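Long-range contacts in beta-phenylalanine aminotransferase (Variovorax paradoxus, PDB 4AO9), which transfers the amino group of beta-phenylalanine to a keto acid, using pyridoxal-5'-phosphate in the manner expected of a class-III aminotransferase: residues P42-Q47 with D83-R88; A94-G99 with R418-L423; G124-E129 with N323-M328; V224-M229 with A255-D260. All coordinates share one frame; numbering follows the deposited sequence.

Contact 1: residues P42-Q47 with D83-R88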
loop_
_atom_site.group_PDB
_atom_site.type_symbol
_atom_site.label_atom_id
_atom_site.label_comp_id
_atom_site.label_asym_id
_atom_site.label_seq_id
_atom_site.Cartn_x
_atom_site.Cartn_y
_atom_site.Cartn_z
ATOM N N PRO A 42 -28.916 -14.748 8.115
ATOM C CA PRO A 42 -28.227 -16.026 8.328
ATOM C C PRO A 42 -27.087 -16.330 7.354
ATOM O O PRO A 42 -26.102 -16.978 7.741
ATOM C CB PRO A 42 -29.348 -17.066 8.171
ATOM C CG PRO A 42 -30.425 -16.374 7.418
ATOM C CD PRO A 42 -30.354 -14.944 7.827
ATOM N N ALA A 43 -27.213 -15.887 6.108
ATOM C CA ALA A 43 -26.155 -16.107 5.132
ATOM C C ALA A 43 -24.902 -15.316 5.530
ATOM O O ALA A 43 -23.786 -15.846 5.453
ATOM C CB ALA A 43 -26.614 -15.748 3.733
ATOM N N SER A 44 -25.075 -14.077 5.985
ATOM C CA SER A 44 -23.915 -13.322 6.476
ATOM C C SER A 44 -23.305 -13.968 7.712
ATOM O O SER A 44 -22.082 -13.970 7.878
ATOM C CB SER A 44 -24.244 -11.852 6.733
ATOM O OG SER A 44 -24.226 -11.121 5.516
ATOM N N GLN A 45 -24.141 -14.546 8.574
ATOM C CA GLN A 45 -23.591 -15.201 9.755
ATOM C C GLN A 45 -22.778 -16.439 9.375
ATOM O O GLN A 45 -21.682 -16.638 9.898
ATOM C CB GLN A 45 -24.675 -15.552 10.786
ATOM C CG GLN A 45 -24.059 -16.018 12.108
ATOM C CD GLN A 45 -25.071 -16.191 13.218
ATOM O OE1 GLN A 45 -26.204 -16.588 12.984
ATOM N NE2 GLN A 45 -24.657 -15.884 14.440
ATOM N N ARG A 46 -23.322 -17.266 8.477
ATOM C CA ARG A 46 -22.620 -18.444 7.956
ATOM C C ARG A 46 -21.272 -18.057 7.352
ATOM O O ARG A 46 -20.251 -18.698 7.612
ATOM C CB ARG A 46 -23.484 -19.134 6.889
ATOM C CG ARG A 46 -22.924 -20.423 6.293
ATOM C CD ARG A 46 -23.910 -21.055 5.292
ATOM N NE ARG A 46 -25.304 -20.870 5.710
ATOM C CZ ARG A 46 -26.238 -20.227 5.005
ATOM N NH1 ARG A 46 -25.960 -19.707 3.815
ATOM N NH2 ARG A 46 -27.463 -20.109 5.497
ATOM N N GLN A 47 -21.284 -17.001 6.547
ATOM C CA GLN A 47 -20.071 -16.555 5.870
ATOM C C GLN A 47 -19.020 -16.078 6.875
ATOM O O GLN A 47 -17.828 -16.404 6.734
ATOM C CB GLN A 47 -20.422 -15.482 4.845
ATOM C CG GLN A 47 -19.253 -14.882 4.102
ATOM C CD GLN A 47 -18.345 -15.904 3.445
ATOM O OE1 GLN A 47 -18.781 -16.984 3.027
ATOM N NE2 GLN A 47 -17.064 -15.565 3.355
ATOM N N ASP A 83 -26.606 -7.150 0.495
ATOM C CA ASP A 83 -25.897 -8.114 1.337
ATOM C C ASP A 83 -26.118 -9.576 0.904
ATOM O O ASP A 83 -26.867 -9.857 -0.042
ATOM C CB ASP A 83 -26.195 -7.878 2.834
ATOM C CG ASP A 83 -27.640 -8.162 3.215
ATOM O OD1 ASP A 83 -28.321 -8.946 2.506
ATOM O OD2 ASP A 83 -28.093 -7.634 4.250
ATOM N N ALA A 84 -25.461 -10.493 1.608
ATOM C CA ALA A 84 -25.514 -11.915 1.274
ATOM C C ALA A 84 -26.914 -12.517 1.424
ATOM O O ALA A 84 -27.217 -13.545 0.819
ATOM C CB ALA A 84 -24.506 -12.683 2.108
ATOM N N ASP A 85 -27.761 -11.864 2.212
ATOM C CA ASP A 85 -29.145 -12.309 2.387
ATOM C C ASP A 85 -30.139 -11.582 1.479
ATOM O O ASP A 85 -31.350 -11.786 1.574
ATOM C CB ASP A 85 -29.535 -12.196 3.859
ATOM C CG ASP A 85 -28.815 -13.216 4.706
ATOM O OD1 ASP A 85 -29.332 -14.353 4.827
ATOM O OD2 ASP A 85 -27.719 -12.896 5.212
ATOM N N GLY A 86 -29.614 -10.755 0.579
ATOM C CA GLY A 86 -30.418 -10.125 -0.455
ATOM C C GLY A 86 -31.061 -8.802 -0.116
ATOM O O GLY A 86 -31.823 -8.269 -0.924
ATOM N N HIS A 87 -30.765 -8.256 1.064
ATOM C CA HIS A 87 -31.261 -6.928 1.419
ATOM C C HIS A 87 -30.597 -5.880 0.550
ATOM O O HIS A 87 -29.372 -5.908 0.357
ATOM C CB HIS A 87 -30.968 -6.592 2.879
ATOM C CG HIS A 87 -31.530 -7.572 3.855
ATOM N ND1 HIS A 87 -30.734 -8.347 4.665
ATOM C CD2 HIS A 87 -32.809 -7.898 4.162
ATOM C CE1 HIS A 87 -31.492 -9.114 5.427
ATOM N NE2 HIS A 87 -32.757 -8.861 5.140
ATOM N N ARG A 88 -31.412 -4.968 0.024
ATOM C CA ARG A 88 -30.922 -3.853 -0.783
ATOM C C ARG A 88 -30.889 -2.590 0.061
ATOM O O ARG A 88 -31.861 -2.259 0.736
ATOM C CB ARG A 88 -31.822 -3.636 -2.007
ATOM C CG ARG A 88 -31.307 -2.566 -2.969
ATOM C CD ARG A 88 -32.414 -2.074 -3.909
ATOM N NE ARG A 88 -31.982 -0.910 -4.684
ATOM C CZ ARG A 88 -31.992 -0.828 -6.013
ATOM N NH1 ARG A 88 -32.441 -1.834 -6.760
ATOM N NH2 ARG A 88 -31.562 0.284 -6.601
HETATM O O HOH W 1 -26.712 -10.471 4.935
#
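A84 and D85, in the type I turn D83-G86, meet the first turn of the helix that starts at P42. D83, which opens the turn, binds H87 just past it: its OD1 accepts from H87 N, while OD2 receives H87 ND1 at 2.8 Å through its syn lone pair and in the plane of the imidazole. A84 is small enough to let the chains close, its CB lying 4.1 Å from A43 CB and also brushing S44 OG. D85 carries the polar contact. With CG anti to its own carbonyl carbon (chi1 -70°), the carboxylate reaches the helix start and takes two amides, A43 N on OD1 at 2.9 Å and S44 N on OD2 at 3.0 Å. First-turn amides have no earlier helical carbonyl to bond, and a carboxylate at this end would probably also be favoured by the helix dipole. P42 suits the start, having no N-H to satisfy; its CD lies 3.2 Å from D85 OD1. Water 1 joins S44 OG to D85 OD2. An alanine in place of D85 would remove both oxygens, probably leaving the amides of A43 and S44 without acceptors. G86 follows with a positive phi of 89°, where a CB would strike the preceding carbonyl. The turn links antiparallel strands 80-83 and 88-91; beside it T72 of strand 72-77 bonds S44 OG, so helix 42-51 rests on the corner of that sheet.

Contact 2: residues A94-G99 with R418-L423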
loop_
_atom_site.group_PDB
_atom_site.type_symbol
_atom_site.label_atom_id
_atom_site.label_comp_id
_atom_site.label_asym_id
_atom_site.label_seq_id
_atom_site.Cartn_x
_atom_site.Cartn_y
_atom_site.Cartn_z
ATOM N N ALA A 94 -19.995 4.564 1.199
ATOM C CA ALA A 94 -19.198 4.696 -0.031
ATOM C C ALA A 94 -17.686 4.536 0.169
ATOM O O ALA A 94 -16.899 5.442 -0.143
ATOM C CB ALA A 94 -19.537 6.031 -0.741
ATOM N N GLU A 95 -17.309 3.372 0.701
ATOM C CA GLU A 95 -15.915 2.982 0.919
ATOM C C GLU A 95 -15.120 4.046 1.673
ATOM O O GLU A 95 -13.969 4.339 1.350
ATOM C CB GLU A 95 -15.262 2.568 -0.404
ATOM C CG GLU A 95 -14.068 1.612 -0.238
ATOM C CD GLU A 95 -14.459 0.291 0.385
ATOM O OE1 GLU A 95 -14.481 0.188 1.624
ATOM O OE2 GLU A 95 -14.732 -0.662 -0.366
ATOM N N TYR A 96 -15.759 4.623 2.688
ATOM C CA TYR A 96 -15.094 5.570 3.581
ATOM C C TYR A 96 -14.472 6.719 2.790
ATOM O O TYR A 96 -13.364 7.157 3.076
ATOM C CB TYR A 96 -14.084 4.842 4.508
ATOM C CG TYR A 96 -14.815 4.095 5.609
ATOM C CD1 TYR A 96 -15.396 2.843 5.373
ATOM C CD2 TYR A 96 -14.994 4.673 6.862
ATOM C CE1 TYR A 96 -16.119 2.179 6.375
ATOM C CE2 TYR A 96 -15.698 4.015 7.863
ATOM C CZ TYR A 96 -16.256 2.775 7.612
ATOM O OH TYR A 96 -16.966 2.142 8.602
ATOM N N THR A 97 -15.238 7.182 1.796
ATOM C CA THR A 97 -14.926 8.295 0.867
ATOM C C THR A 97 -14.204 7.895 -0.418
ATOM O O THR A 97 -14.161 8.684 -1.358
ATOM C CB THR A 97 -14.199 9.526 1.501
ATOM O OG1 THR A 97 -12.796 9.250 1.635
ATOM C CG2 THR A 97 -14.789 9.920 2.849
ATOM N N ALA A 98 -13.634 6.690 -0.472
ATOM C CA ALA A 98 -12.965 6.249 -1.701
ATOM C C ALA A 98 -13.959 6.024 -2.842
ATOM O O ALA A 98 -13.621 6.208 -4.014
ATOM C CB ALA A 98 -12.129 4.980 -1.447
ATOM N N GLY A 99 -15.188 5.643 -2.488
ATOM C CA GLY A 99 -16.196 5.205 -3.465
ATOM C C GLY A 99 -17.094 6.314 -3.995
ATOM O O GLY A 99 -18.292 6.121 -4.183
ATOM N N ARG A 418 -19.633 3.851 12.970
ATOM C CA ARG A 418 -19.193 5.051 13.686
ATOM C C ARG A 418 -20.046 6.296 13.411
ATOM O O ARG A 418 -19.786 7.336 13.995
ATOM C CB ARG A 418 -17.691 5.329 13.473
ATOM C CG ARG A 418 -17.293 5.912 12.123
ATOM C CD ARG A 418 -15.765 5.863 11.946
ATOM N NE ARG A 418 -15.324 6.659 10.799
ATOM C CZ ARG A 418 -14.179 6.479 10.146
ATOM N NH1 ARG A 418 -13.333 5.510 10.506
ATOM N NH2 ARG A 418 -13.881 7.259 9.116
ATOM N N GLY A 419 -21.048 6.181 12.536
ATOM C CA GLY A 419 -21.957 7.297 12.249
ATOM C C GLY A 419 -21.473 8.229 11.149
ATOM O O GLY A 419 -22.042 9.296 10.940
ATOM N N PHE A 420 -20.406 7.826 10.462
ATOM C CA PHE A 420 -19.829 8.562 9.330
ATOM C C PHE A 420 -20.721 8.422 8.097
ATOM O O PHE A 420 -21.020 7.307 7.673
ATOM C CB PHE A 420 -18.432 7.978 9.063
ATOM C CG PHE A 420 -17.602 8.700 8.024
ATOM C CD1 PHE A 420 -17.723 10.071 7.773
ATOM C CD2 PHE A 420 -16.624 7.983 7.328
ATOM C CE1 PHE A 420 -16.882 10.701 6.821
ATOM C CE2 PHE A 420 -15.776 8.607 6.400
ATOM C CZ PHE A 420 -15.908 9.970 6.141
ATOM N N VAL A 421 -21.162 9.560 7.560
ATOM C CA VAL A 421 -22.035 9.631 6.396
ATOM C C VAL A 421 -21.266 10.250 5.240
ATOM O O VAL A 421 -20.655 11.308 5.392
ATOM C CB VAL A 421 -23.280 10.491 6.706
ATOM C CG1 VAL A 421 -24.113 10.753 5.445
ATOM C CG2 VAL A 421 -24.117 9.819 7.778
ATOM N N VAL A 422 -21.296 9.580 4.090
ATOM C CA VAL A 422 -20.467 9.965 2.950
ATOM C C VAL A 422 -21.336 9.985 1.703
ATOM O O VAL A 422 -21.884 8.948 1.324
ATOM C CB VAL A 422 -19.321 8.930 2.732
ATOM C CG1 VAL A 422 -18.490 9.255 1.490
ATOM C CG2 VAL A 422 -18.415 8.826 3.963
ATOM N N LEU A 423 -21.459 11.145 1.067
ATOM C CA LEU A 423 -22.192 11.220 -0.194
ATOM C C LEU A 423 -21.322 10.741 -1.348
ATOM O O LEU A 423 -20.094 10.930 -1.355
ATOM C CB LEU A 423 -22.701 12.647 -0.452
ATOM C CG LEU A 423 -24.060 13.067 0.131
ATOM C CD1 LEU A 423 -24.508 12.329 1.417
ATOM C CD2 LEU A 423 -24.147 14.568 0.279
HETATM O O HOH W 2 -17.353 2.803 11.405
#
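Y96 presents the edge of its ring to one face of the R418 guanidinium, with CE2 3.7 Å above the centre of that group. The two planes stand 73° apart, so the tyrosine meets the arginine edge-on. F420 meets the same side of the tyrosine: Y96 CD2 sits at the edge of the phenylalanine ring, near its plane, 3.7 Å from F420 CD2. One face of F420 is covered by V422 CG2, and T97 CG2 comes to 3.5 Å from F420 CZ. Threonine fits because its methyl serves this apolar side while OG1 turns back to donate to Y96 O at 2.6 Å. V422, with CG1 anti to its backbone N (chi1 176°), sets that methyl 3.7 Å from T97 CA, and it also touches the small A94. Positive phi angles from A94 to T97 wind the chain left-handed and bring these side chains together. Water 2 bridges Y96 OH and R418 N, joining the two residues a second time. The loop passes close to the cofactor, T97 touching K287 of the PLP pocket. Strand 420-422 lies at the edge of an antiparallel sheet, next to strand 377-381, whose L377 touches T97 and V422; the loop 94-99 runs between this sheet and the second subunit, where T123 N of that subunit bonds E95 OE2.

Contact 3: residues G124-E129 with N323-M328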
loop_
_atom_site.group_PDB
_atom_site.type_symbol
_atom_site.label_atom_id
_atom_site.label_comp_id
_atom_site.label_asym_id
_atom_site.label_seq_id
_atom_site.Cartn_x
_atom_site.Cartn_y
_atom_site.Cartn_z
ATOM N N GLY A 124 7.994 -0.530 -16.034
ATOM C CA GLY A 124 8.703 0.641 -16.520
ATOM C C GLY A 124 7.877 1.884 -16.351
ATOM O O GLY A 124 6.713 1.821 -15.940
ATOM N N HIS A 125 8.484 3.019 -16.679
ATOM C CA HIS A 125 7.691 4.226 -16.866
ATOM C C HIS A 125 6.645 3.896 -17.928
ATOM O O HIS A 125 6.907 3.091 -18.821
ATOM C CB HIS A 125 8.587 5.384 -17.301
ATOM C CG HIS A 125 9.430 5.956 -16.199
ATOM N ND1 HIS A 125 9.951 7.235 -16.254
ATOM C CD2 HIS A 125 9.831 5.440 -15.012
ATOM C CE1 HIS A 125 10.644 7.475 -15.156
ATOM N NE2 HIS A 125 10.585 6.405 -14.384
ATOM N N ASN A 126 5.448 4.460 -17.800
ATOM C CA ASN A 126 4.368 4.126 -18.729
ATOM C C ASN A 126 3.693 5.375 -19.287
ATOM O O ASN A 126 4.084 6.498 -18.934
ATOM C CB ASN A 126 3.385 3.112 -18.111
ATOM C CG ASN A 126 2.626 3.663 -16.922
ATOM O OD1 ASN A 126 1.987 4.712 -17.005
ATOM N ND2 ASN A 126 2.644 2.926 -15.818
ATOM N N LEU A 127 2.725 5.167 -20.176
ATOM C CA LEU A 127 2.052 6.267 -20.872
ATOM C C LEU A 127 0.897 6.892 -20.104
ATOM O O LEU A 127 0.310 7.862 -20.579
ATOM C CB LEU A 127 1.555 5.801 -22.245
ATOM C CG LEU A 127 2.611 5.415 -23.284
ATOM C CD1 LEU A 127 1.943 4.743 -24.459
ATOM C CD2 LEU A 127 3.409 6.637 -23.728
ATOM N N LEU A 128 0.567 6.351 -18.930
ATOM C CA LEU A 128 -0.605 6.801 -18.176
ATOM C C LEU A 128 -0.285 7.559 -16.893
ATOM O O LEU A 128 -1.056 8.433 -16.476
ATOM C CB LEU A 128 -1.521 5.613 -17.859
ATOM C CG LEU A 128 -2.122 4.858 -19.052
ATOM C CD1 LEU A 128 -3.229 3.916 -18.588
ATOM C CD2 LEU A 128 -2.623 5.790 -20.167
ATOM N N GLU A 129 0.829 7.219 -16.250
ATOM C CA GLU A 129 1.186 7.849 -14.972
ATOM C C GLU A 129 1.365 9.372 -15.091
ATOM O O GLU A 129 0.970 10.110 -14.192
ATOM C CB GLU A 129 2.434 7.175 -14.368
ATOM C CG GLU A 129 3.665 7.275 -15.256
ATOM C CD GLU A 129 4.889 6.572 -14.729
ATOM O OE1 GLU A 129 4.989 6.318 -13.506
ATOM O OE2 GLU A 129 5.782 6.336 -15.571
ATOM N N ASN A 323 2.807 2.771 -9.852
ATOM C CA ASN A 323 2.418 3.403 -11.114
ATOM C C ASN A 323 1.594 2.472 -11.993
ATOM O O ASN A 323 1.535 2.641 -13.213
ATOM C CB ASN A 323 3.666 3.919 -11.853
ATOM C CG ASN A 323 4.514 2.803 -12.453
ATOM O OD1 ASN A 323 4.480 1.660 -11.997
ATOM N ND2 ASN A 323 5.287 3.138 -13.483
ATOM N N ASN A 324 0.907 1.509 -11.378
ATOM C CA ASN A 324 0.237 0.481 -12.168
ATOM C C ASN A 324 -0.797 1.081 -13.107
ATOM O O ASN A 324 -1.503 2.017 -12.737
ATOM C CB ASN A 324 -0.361 -0.598 -11.268
ATOM C CG ASN A 324 -1.667 -0.191 -10.663
ATOM O OD1 ASN A 324 -2.728 -0.291 -11.297
ATOM N ND2 ASN A 324 -1.614 0.256 -9.406
ATOM N N VAL A 325 -0.871 0.547 -14.325
ATOM C CA VAL A 325 -1.696 1.163 -15.357
ATOM C C VAL A 325 -3.181 1.182 -15.050
ATOM O O VAL A 325 -3.895 2.066 -15.521
ATOM C CB VAL A 325 -1.474 0.545 -16.763
ATOM C CG1 VAL A 325 -0.092 0.866 -17.278
ATOM C CG2 VAL A 325 -1.753 -0.954 -16.765
ATOM N N MET A 326 -3.658 0.218 -14.265
ATOM C CA MET A 326 -5.087 0.193 -13.955
ATOM C C MET A 326 -5.491 1.358 -13.055
ATOM O O MET A 326 -6.468 2.048 -13.334
ATOM C CB MET A 326 -5.464 -1.156 -13.352
ATOM C CG MET A 326 -5.352 -2.280 -14.386
ATOM S SD MET A 326 -5.352 -3.907 -13.636
ATOM C CE MET A 326 -7.060 -4.003 -13.094
ATOM N N THR A 327 -4.727 1.581 -11.992
ATOM C CA THR A 327 -4.926 2.755 -11.134
ATOM C C THR A 327 -4.766 4.060 -11.911
ATOM O O THR A 327 -5.584 4.967 -11.775
ATOM C CB THR A 327 -3.961 2.747 -9.926
ATOM O OG1 THR A 327 -4.235 1.583 -9.122
ATOM C CG2 THR A 327 -4.110 4.020 -9.069
ATOM N N MET A 328 -3.723 4.157 -12.726
ATOM C CA MET A 328 -3.473 5.390 -13.482
ATOM C C MET A 328 -4.638 5.684 -14.429
ATOM O O MET A 328 -5.072 6.832 -14.546
ATOM C CB MET A 328 -2.160 5.313 -14.269
ATOM C CG MET A 328 -0.895 5.064 -13.425
ATOM S SD MET A 328 -0.434 6.327 -12.221
ATOM C CE MET A 328 -1.140 5.684 -10.702
HETATM O O HOH W 3 5.695 -0.493 -13.811
HETATM O O HOH W 4 -3.814 8.209 -16.737
#
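N126 and E129 form a capping box at the start of helix 129-139, and both bond N323, just ahead of helix 325-337. The hydrogen bonds come first. N126 OD1 accepts from L128 N and E129 N, while E129 OE2 takes N126 N at 2.9 Å, closing the box. Asparagine suits the site because its other end is a donor: ND2 gives a bond of 2.8 Å to N323 O, which lies in the N126 amide plane. The two asparagine side chains slide past each other in opposite directions, their amides 25° apart. N323 ND2 spends its hydrogens on G124 O at 3.1 Å and E129 OE1 at 3.2 Å, meeting the carboxylate from above its plane. N323 OD1 turns to R61 of the second subunit, and H125 and N126 pair with a strand of that subunit, so this contact helps build the dimer interface. On the other helix N324 is the N-cap, its OD1 accepting from T327 N.

The remaining contacts are mainly apolar. L128 CB packs on M328 CB at 3.7 Å, and its CD1 approaches V325 CB. The M328 chain, bent at chi2 and chi3, brings SD to 3.5 Å from E129 CA, a path that the unbranched methionine chain can follow. Finally, water 4 donates to both L128 O, at 2.8 Å, and M328 O, at 2.9 Å.

Contact 4: residues V224-M229 with A255-D260. With PLP (pyridoxal-5'-phosphate), chain C.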
loop_
_atom_site.group_PDB
_atom_site.type_symbol
_atom_site.label_atom_id
_atom_site.label_comp_id
_atom_site.label_asym_id
_atom_site.label_seq_id
_atom_site.Cartn_x
_atom_site.Cartn_y
_atom_site.Cartn_z
ATOM N N VAL A 224 4.948 19.441 10.938
ATOM C CA VAL A 224 3.637 19.474 11.578
ATOM C C VAL A 224 2.691 18.809 10.593
ATOM O O VAL A 224 2.551 19.285 9.473
ATOM C CB VAL A 224 3.186 20.931 11.844
ATOM C CG1 VAL A 224 1.795 20.936 12.480
ATOM C CG2 VAL A 224 4.208 21.657 12.748
ATOM N N LEU A 225 2.082 17.697 11.002
ATOM C CA LEU A 225 1.200 16.907 10.129
ATOM C C LEU A 225 -0.223 16.984 10.662
ATOM O O LEU A 225 -0.468 16.699 11.843
ATOM C CB LEU A 225 1.688 15.448 10.063
ATOM C CG LEU A 225 0.741 14.440 9.391
ATOM C CD1 LEU A 225 0.591 14.709 7.909
ATOM C CD2 LEU A 225 1.235 13.009 9.609
ATOM N N VAL A 226 -1.160 17.401 9.812
ATOM C CA VAL A 226 -2.530 17.635 10.270
ATOM C C VAL A 226 -3.558 17.436 9.156
ATOM O O VAL A 226 -3.301 17.744 7.981
ATOM C CB VAL A 226 -2.651 19.067 10.895
ATOM C CG1 VAL A 226 -2.502 20.143 9.820
ATOM C CG2 VAL A 226 -3.968 19.251 11.675
ATOM N N GLU A 227 -4.726 16.931 9.549
ATOM C CA GLU A 227 -5.911 16.921 8.682
ATOM C C GLU A 227 -6.623 18.272 8.796
ATOM O O GLU A 227 -6.890 18.713 9.907
ATOM C CB GLU A 227 -6.883 15.838 9.138
ATOM C CG GLU A 227 -6.331 14.397 9.069
ATOM C CD GLU A 227 -7.096 13.488 10.010
ATOM O OE1 GLU A 227 -8.142 12.943 9.577
ATOM O OE2 GLU A 227 -6.666 13.363 11.182
ATOM N N PRO A 228 -6.937 18.935 7.665
ATOM C CA PRO A 228 -7.666 20.222 7.798
ATOM C C PRO A 228 -9.097 20.053 8.329
ATOM O O PRO A 228 -9.685 21.026 8.820
ATOM C CB PRO A 228 -7.651 20.816 6.389
ATOM C CG PRO A 228 -6.706 20.009 5.592
ATOM C CD PRO A 228 -6.407 18.717 6.306
ATOM N N MET A 229 -9.641 18.839 8.212
ATOM C CA MET A 229 -10.812 18.389 8.961
ATOM C C MET A 229 -10.496 16.958 9.342
ATOM O O MET A 229 -10.167 16.154 8.463
ATOM C CB MET A 229 -12.082 18.415 8.095
ATOM C CG MET A 229 -13.307 17.840 8.809
ATOM S SD MET A 229 -14.648 17.293 7.724
ATOM C CE MET A 229 -13.974 15.725 7.159
ATOM N N ALA A 255 10.071 24.296 10.276
ATOM C CA ALA A 255 9.444 23.001 10.052
ATOM C C ALA A 255 8.616 23.051 8.780
ATOM O O ALA A 255 8.176 24.120 8.334
ATOM C CB ALA A 255 8.541 22.647 11.228
ATOM N N LEU A 256 8.387 21.876 8.206
ATOM C CA LEU A 256 7.439 21.772 7.098
ATOM C C LEU A 256 6.032 21.541 7.623
ATOM O O LEU A 256 5.836 20.797 8.582
ATOM C CB LEU A 256 7.845 20.634 6.153
ATOM C CG LEU A 256 9.214 20.696 5.463
ATOM C CD1 LEU A 256 9.327 19.529 4.496
ATOM C CD2 LEU A 256 9.396 21.996 4.698
ATOM N N LEU A 257 5.052 22.174 6.998
ATOM C CA LEU A 257 3.659 21.849 7.290
ATOM C C LEU A 257 3.196 20.859 6.242
ATOM O O LEU A 257 3.388 21.083 5.043
ATOM C CB LEU A 257 2.769 23.096 7.232
ATOM C CG LEU A 257 1.258 22.933 7.409
ATOM C CD1 LEU A 257 0.914 22.470 8.829
ATOM C CD2 LEU A 257 0.568 24.260 7.085
ATOM N N VAL A 258 2.611 19.755 6.697
ATOM C CA VAL A 258 2.047 18.752 5.791
ATOM C C VAL A 258 0.556 18.632 6.066
ATOM O O VAL A 258 0.141 18.318 7.193
ATOM C CB VAL A 258 2.739 17.377 5.948
ATOM C CG1 VAL A 258 2.070 16.333 5.049
ATOM C CG2 VAL A 258 4.236 17.482 5.656
ATOM N N PHE A 259 -0.248 18.935 5.046
ATOM C CA PHE A 259 -1.673 18.667 5.134
ATOM C C PHE A 259 -1.991 17.283 4.582
ATOM O O PHE A 259 -1.715 16.978 3.405
ATOM C CB PHE A 259 -2.499 19.703 4.366
ATOM C CG PHE A 259 -2.727 21.016 5.092
ATOM C CD1 PHE A 259 -2.950 21.083 6.467
ATOM C CD2 PHE A 259 -2.786 22.190 4.351
ATOM C CE1 PHE A 259 -3.200 22.309 7.098
ATOM C CE2 PHE A 259 -3.020 23.423 4.975
ATOM C CZ PHE A 259 -3.221 23.483 6.337
ATOM N N ASP A 260 -2.614 16.476 5.434
ATOM C CA ASP A 260 -3.167 15.200 5.018
ATOM C C ASP A 260 -4.548 15.474 4.433
ATOM O O ASP A 260 -5.508 15.679 5.176
ATOM C CB ASP A 260 -3.234 14.253 6.227
ATOM C CG ASP A 260 -3.812 12.891 5.872
ATOM O OD1 ASP A 260 -4.450 12.756 4.810
ATOM O OD2 ASP A 260 -3.626 11.953 6.664
HETATM N N1 PLP C . -5.343 9.765 6.098
HETATM C C2 PLP C . -6.648 10.035 6.102
HETATM C C2A PLP C . -7.070 11.434 6.552
HETATM C C3 PLP C . -7.571 9.068 5.692
HETATM O O3 PLP C . -8.781 9.359 5.700
HETATM C C4 PLP C . -7.159 7.792 5.274
HETATM C C4A PLP C . -8.132 6.698 4.791
HETATM C C5 PLP C . -5.767 7.552 5.323
HETATM C C6 PLP C . -4.895 8.558 5.739
HETATM C C5A PLP C . -5.177 6.189 4.916
HETATM O O4P PLP C . -5.322 5.819 3.610
HETATM P P PLP C . -5.233 4.245 3.276
HETATM O O1P PLP C . -6.452 3.549 3.992
HETATM O O2P PLP C . -3.886 3.677 3.847
HETATM O O3P PLP C . -5.249 4.155 1.787
#
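D260, which packs beside E227 across the strand ends, has an oxygen shared by three groups: OD2 lies 2.8 Å from N1 of PLP and accepts hydrogen bonds from H180 ND1 and N156 ND2. The pairing of an aspartate with the pyridine nitrogen is a hallmark of fold-type I PLP enzymes, where it probably helps the ring act as an electron sink. An extended first torsion (chi1 180°) carries the carboxylate out beyond the strand to the cofactor. Replacing D260 by an alanine would strip away that oxygen and probably leave N1, H180 and N156 without their common partner. E227 OE1 comes to 3.5 Å from the PLP methyl C2A, and the glutamate is steadied by Y179 N and G231 N. Behind this pair the strands run parallel. V258 N donates to V224 O at 2.8 Å, V226 N to V258 O, and D260 N to V226 O. Apolar residues suit these buried strands: L225 CD1 meets V258 CG1 at 3.6 Å on one face of the sheet, while on the other V226 CG1 touches the F259 ring edge at 3.5 Å. P228, just past the strand, lays CG over a face of the F259 ring. Strands 221-226 and 256-260 are joined in a beta-alpha-beta crossover by helix 240-253, whose L246 covers V226 and L257; strands 171-175 and 282-286 flank the pair, and helix 272-276 packs on F259 and P228.

How the contacts relate
Contact 4 holds the ring end of PLP, and contact 2 lies near it: the side chain of T97 is about 6 Å from a bound PLP, and the nearest atoms of contacts 2 and 4 are about 6 Å apart. In contact 3 the side chain of N323 is about 10 Å from a bound PLP. Contacts 2 and 3 both touch the second subunit, which supplies T320 to the cofactor, so each site is built from both subunits. Contact 1 is peripheral, its centre 41 Å from that of contact 4 across the chain's centre. In sequence, 94-99 with 418-423 encloses contact 3, which encloses contact 4, whereas contact 1 closes before all of them.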